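Local coordinates for putative effector, AYWB SAP54-like protein ('Echinacea purpurea' witches'-broom phytoplasma, PDB 6INR) that probably binds plant MADS-domain transcription factors as a secreted phytoplasma effector and so brings about phyllody, the turning of floral organs leaf-like, at residues I23-N26 with I27-K31; K33-D36 with N37-I41. All coordinates share one frame; numbering follows the deposited sequence.

Interaction 1: I23-N26 with I27-K31; sequences IEEN and IINLK
Ile23 and Ile27, one helical turn apart, meet through their branches: CG2 of Ile23 lies 4.1 Å from CD1 of Ile27, the two side chains running at a slant to each other. Ile27 extends its longer branch, with CG1 anti to the carbonyl carbon (chi1 -71°) and chi2 fully anti, which carries CD1 back toward the preceding turn, while CD1 of Ile23 leads away from Ile27. Next to this apolar pair comes a polar one on a more exposed flank. Asn26 and Asn29 do not bond directly; a water bridges them, giving one proton to OD1 of Asn26 at 3.0 Å and another to OD1 of Asn29 at 2.7 Å. Both amides thus use their oxygen toward the same water. OD1 of Asn29 also lies 3.6 Å from CG of Glu25, whose extended chain passes obliquely, its carboxylate plane turned 48° from the amide plane. Behind these side chains stands the backbone ladder that spaces them. Ile27 N bonds to Ile23 O, and Ile28 N to Glu24 O at 3.0 Å. Asn29 N to Glu25 O and Leu30 N to Asn26 O continue the series. Farther out, helix 55-84 packs alongside: Tyr81 touches both Asn26 and Ile27, and Gln74 and Gln77 meet Leu30, while Leu85 in the loop beyond covers Ile23 and reaches Glu24. A bound cadmium ion lies about 6 Å from the Ile23 side chain. The arrangement is that of an amphipathic alpha-helix in an antiparallel helical hairpin, where residues such as Ile23, Ile27 and Leu30, spaced by three or four, form the buried stripe.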
loop_
_atom_site.group_PDB
_atom_site.type_symbol
_atom_site.label_atom_id
_atom_site.label_comp_id
_atom_site.label_asym_id
_atom_site.label_seq_id
_atom_site.Cartn_x
_atom_site.Cartn_y
_atom_site.Cartn_z
ATOM N N ILE A 23 -16.264 -5.432 -3.899
ATOM C CA ILE A 23 -15.507 -4.177 -3.644
ATOM C C ILE A 23 -14.880 -4.219 -2.253
ATOM O O ILE A 23 -13.702 -3.961 -2.102
ATOM C CB ILE A 23 -16.309 -2.846 -3.798
ATOM C CG1 ILE A 23 -16.900 -2.674 -5.214
ATOM C CG2 ILE A 23 -15.399 -1.652 -3.513
ATOM C CD1 ILE A 23 -15.865 -2.680 -6.325
ATOM N N GLU A 24 -15.677 -4.541 -1.251
ATOM C CA GLU A 24 -15.170 -4.656 0.117
ATOM C C GLU A 24 -13.943 -5.540 0.232
ATOM O O GLU A 24 -13.028 -5.215 0.982
ATOM C CB GLU A 24 -16.243 -5.135 1.069
ATOM C CG GLU A 24 -17.332 -4.084 1.238
ATOM C CD GLU A 24 -18.258 -4.353 2.404
ATOM O OE1 GLU A 24 -18.743 -5.497 2.519
ATOM O OE2 GLU A 24 -18.506 -3.411 3.203
ATOM N N GLU A 25 -13.918 -6.650 -0.502
ATOM C CA GLU A 25 -12.772 -7.554 -0.458
ATOM C C GLU A 25 -11.553 -6.851 -1.042
ATOM O O GLU A 25 -10.443 -6.962 -0.550
ATOM C CB GLU A 25 -13.078 -8.856 -1.200
ATOM C CG GLU A 25 -11.911 -9.841 -1.321
ATOM C CD GLU A 25 -12.258 -11.129 -2.076
ATOM O OE1 GLU A 25 -13.042 -11.070 -3.066
ATOM O OE2 GLU A 25 -11.742 -12.220 -1.687
ATOM N N ASN A 26 -11.775 -6.156 -2.132
ATOM C CA ASN A 26 -10.723 -5.343 -2.767
ATOM C C ASN A 26 -10.162 -4.288 -1.819
ATOM O O ASN A 26 -8.963 -3.999 -1.793
ATOM C CB ASN A 26 -11.268 -4.674 -4.005
ATOM C CG ASN A 26 -11.272 -5.597 -5.208
ATOM O OD1 ASN A 26 -10.304 -6.305 -5.447
ATOM N ND2 ASN A 26 -12.324 -5.534 -6.010
ATOM N N ILE A 27 -11.042 -3.760 -1.000
ATOM C CA ILE A 27 -10.644 -2.727 -0.055
ATOM C C ILE A 27 -9.787 -3.235 1.109
ATOM O O ILE A 27 -8.704 -2.695 1.405
ATOM C CB ILE A 27 -11.852 -1.990 0.513
ATOM C CG1 ILE A 27 -12.472 -1.102 -0.576
ATOM C CG2 ILE A 27 -11.410 -1.179 1.716
ATOM C CD1 ILE A 27 -13.673 -0.340 -0.092
ATOM N N ILE A 28 -10.274 -4.264 1.784
ATOM C CA ILE A 28 -9.479 -4.917 2.835
ATOM C C ILE A 28 -8.117 -5.388 2.356
ATOM O O ILE A 28 -7.124 -5.281 3.071
ATOM C CB ILE A 28 -10.204 -6.108 3.442
ATOM C CG1 ILE A 28 -11.470 -5.581 4.099
ATOM C CG2 ILE A 28 -9.315 -6.792 4.476
ATOM C CD1 ILE A 28 -12.381 -6.660 4.635
ATOM N N ASN A 29 -8.080 -5.945 1.160
ATOM C CA ASN A 29 -6.823 -6.453 0.640
ATOM C C ASN A 29 -5.895 -5.287 0.396
ATOM O O ASN A 29 -4.717 -5.350 0.680
ATOM C CB ASN A 29 -6.997 -7.264 -0.630
ATOM C CG ASN A 29 -7.831 -8.516 -0.429
ATOM O OD1 ASN A 29 -8.415 -9.027 -1.388
ATOM N ND2 ASN A 29 -7.871 -9.046 0.802
ATOM N N LEU A 30 -6.474 -4.206 -0.101
ATOM C CA LEU A 30 -5.717 -2.969 -0.350
ATOM C C LEU A 30 -5.152 -2.370 0.937
ATOM O O LEU A 30 -4.005 -1.958 0.995
ATOM C CB LEU A 30 -6.576 -1.927 -1.049
ATOM C CG LEU A 30 -5.781 -0.789 -1.680
ATOM C CD1 LEU A 30 -4.678 -1.313 -2.593
ATOM C CD2 LEU A 30 -6.726 0.103 -2.470
ATOM N N LYS A 31 -5.989 -2.290 1.947
ATOM C CA LYS A 31 -5.553 -1.867 3.271
ATOM C C LYS A 31 -4.468 -2.747 3.900
ATOM O O LYS A 31 -3.577 -2.252 4.607
ATOM C CB LYS A 31 -6.732 -1.826 4.210
ATOM C CG LYS A 31 -7.686 -0.680 3.947
ATOM C CD LYS A 31 -8.632 -0.597 5.135
ATOM C CE LYS A 31 -9.887 0.197 4.858
ATOM N NZ LYS A 31 -10.867 -0.109 5.943
HETATM O O HOH W 1 -8.657 -8.416 -3.997
#

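Interaction 2: K33-D36 with N37-I41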
loop_
_atom_site.group_PDB
_atom_site.type_symbol
_atom_site.label_atom_id
_atom_site.label_comp_id
_atom_site.label_asym_id
_atom_site.label_seq_id
_atom_site.Cartn_x
_atom_site.Cartn_y
_atom_site.Cartn_z
ATOM N N LYS A 33 -2.260 -4.358 2.191
ATOM C CA LYS A 33 -1.061 -4.023 1.419
ATOM C C LYS A 33 -0.428 -2.714 1.933
ATOM O O LYS A 33 0.780 -2.577 2.075
ATOM C CB LYS A 33 -1.379 -3.927 -0.073
ATOM C CG LYS A 33 -1.284 -5.239 -0.850
ATOM C CD LYS A 33 -2.212 -5.229 -2.052
ATOM C CE LYS A 33 -1.664 -6.015 -3.241
ATOM N NZ LYS A 33 -1.428 -7.466 -2.981
ATOM N N ILE A 34 -1.265 -1.747 2.211
ATOM C CA ILE A 34 -0.784 -0.471 2.703
ATOM C C ILE A 34 -0.114 -0.678 4.055
ATOM O O ILE A 34 0.953 -0.137 4.333
ATOM C CB ILE A 34 -1.933 0.542 2.820
ATOM C CG1 ILE A 34 -2.307 1.050 1.420
ATOM C CG2 ILE A 34 -1.553 1.673 3.764
ATOM C CD1 ILE A 34 -3.661 1.685 1.387
ATOM N N TYR A 35 -0.775 -1.447 4.904
ATOM C CA TYR A 35 -0.194 -1.798 6.225
ATOM C C TYR A 35 1.162 -2.467 6.089
ATOM O O TYR A 35 2.083 -2.140 6.795
ATOM C CB TYR A 35 -1.123 -2.694 7.036
ATOM C CG TYR A 35 -0.592 -2.968 8.439
ATOM C CD1 TYR A 35 0.327 -3.976 8.667
ATOM C CD2 TYR A 35 -1.016 -2.223 9.526
ATOM C CE1 TYR A 35 0.809 -4.232 9.940
ATOM C CE2 TYR A 35 -0.542 -2.481 10.805
ATOM C CZ TYR A 35 0.356 -3.492 11.011
ATOM O OH TYR A 35 0.846 -3.716 12.292
ATOM N N ASP A 36 1.297 -3.374 5.139
ATOM C CA ASP A 36 2.564 -4.114 4.979
ATOM C C ASP A 36 3.620 -3.260 4.359
ATOM O O ASP A 36 4.812 -3.415 4.642
ATOM C CB ASP A 36 2.414 -5.378 4.142
ATOM C CG ASP A 36 1.535 -6.425 4.820
ATOM O OD1 ASP A 36 1.369 -6.394 6.076
ATOM O OD2 ASP A 36 0.965 -7.278 4.080
ATOM N N ASN A 37 3.193 -2.385 3.463
ATOM C CA ASN A 37 4.153 -1.452 2.845
ATOM C C ASN A 37 4.671 -0.457 3.903
ATOM O O ASN A 37 5.849 -0.108 3.940
ATOM C CB ASN A 37 3.544 -0.714 1.666
ATOM C CG ASN A 37 3.486 -1.560 0.419
ATOM O OD1 ASN A 37 4.382 -2.361 0.139
ATOM N ND2 ASN A 37 2.443 -1.355 -0.369
ATOM N N ALA A 38 3.763 -0.082 4.797
ATOM C CA ALA A 38 4.073 0.818 5.910
ATOM C C ALA A 38 5.029 0.175 6.887
ATOM O O ALA A 38 5.876 0.836 7.481
ATOM C CB ALA A 38 2.814 1.219 6.644
ATOM N N THR A 39 4.844 -1.116 7.083
ATOM C CA THR A 39 5.774 -1.949 7.850
ATOM C C THR A 39 7.133 -1.983 7.167
ATOM O O THR A 39 8.163 -1.849 7.800
ATOM C CB THR A 39 5.214 -3.385 7.977
ATOM O OG1 THR A 39 4.146 -3.359 8.927
ATOM C CG2 THR A 39 6.266 -4.397 8.412
ATOM N N LYS A 40 7.116 -2.182 5.870
ATOM C CA LYS A 40 8.351 -2.254 5.082
ATOM C C LYS A 40 9.172 -0.984 5.314
ATOM O O LYS A 40 10.392 -1.015 5.371
ATOM C CB LYS A 40 8.024 -2.357 3.591
ATOM C CG LYS A 40 8.675 -3.517 2.853
ATOM C CD LYS A 40 10.180 -3.512 3.023
ATOM C CE LYS A 40 10.866 -4.399 1.996
ATOM N NZ LYS A 40 12.334 -4.445 2.234
ATOM N N ILE A 41 8.479 0.139 5.449
ATOM C CA ILE A 41 9.166 1.436 5.550
ATOM C C ILE A 41 9.779 1.556 6.935
ATOM O O ILE A 41 10.940 1.915 7.083
ATOM C CB ILE A 41 8.268 2.651 5.218
ATOM C CG1 ILE A 41 8.071 2.803 3.701
ATOM C CG2 ILE A 41 8.902 3.942 5.712
ATOM C CD1 ILE A 41 6.930 3.743 3.352
HETATM O O HOH W 2 2.992 -6.167 8.149
#
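Between Lys33 and Asn37 the backbone closes one turn of an amphipathic alpha-helix, the first arm of an alpha-helical hairpin, and the two flanks of this turn differ sharply. On the buried flank Asn37 N bonds to Lys33 O at 2.8 Å, and the Asn37 amide folds back over the same carbonyl, CG lying 3.3 Å from Lys33 O. That fold follows from chi1 of -78°, which sets CG beside the backbone N. ND2 nevertheless finds its hydrogen bond across the hairpin, at OE1 of Gln74; Tyr67 and Leu70 of helix 55-84 also pack on Asn37, so the nitrogen of this buried amide is satisfied and the side chain enclosed. Apart from that flank, packing within the turn itself is also close at Ala38, whose CB lies 3.3 Å from Ile34 O. The flank of Tyr35, Asp36 and Thr39 is looser and faces solvent. Tyr35, with CG anti to the backbone N (chi1 -175°), swings its ring along the helix toward Thr39, and ring atom CE1 comes 3.6 Å from Thr39 OG1, an oblique approach. Here a water links Asp36 to Thr39 across the turn. Both this water and Asp36 OD1 lie at the edge of the Tyr35 ring, in its plane. Beneath them Thr39 N bonds to Tyr35 O. The bridging water donates to OD1 of Asp36 at 2.6 Å and stands 3.1 Å from OG1 of Thr39.

In the fold
Followed from the N terminus, the chain enters helix 16-49 and passes interaction 1, then, after a single intervening residue, interaction 2. The two stand in series, with centres 15 Å apart; they neither nest nor cross, and each closes just successive turns of one helix. No long loop is closed by either. What unites them is the partner arm: helix 55-84 returns antiparallel, so interaction 1 faces its C-terminal end and interaction 2 residues nearer its middle. Gln74 is common to both, touching side chains of 27-31 and 33-36 and bonding to one in 37-41. Together they illustrate how one helix presents a continuous seam to its hairpin mate.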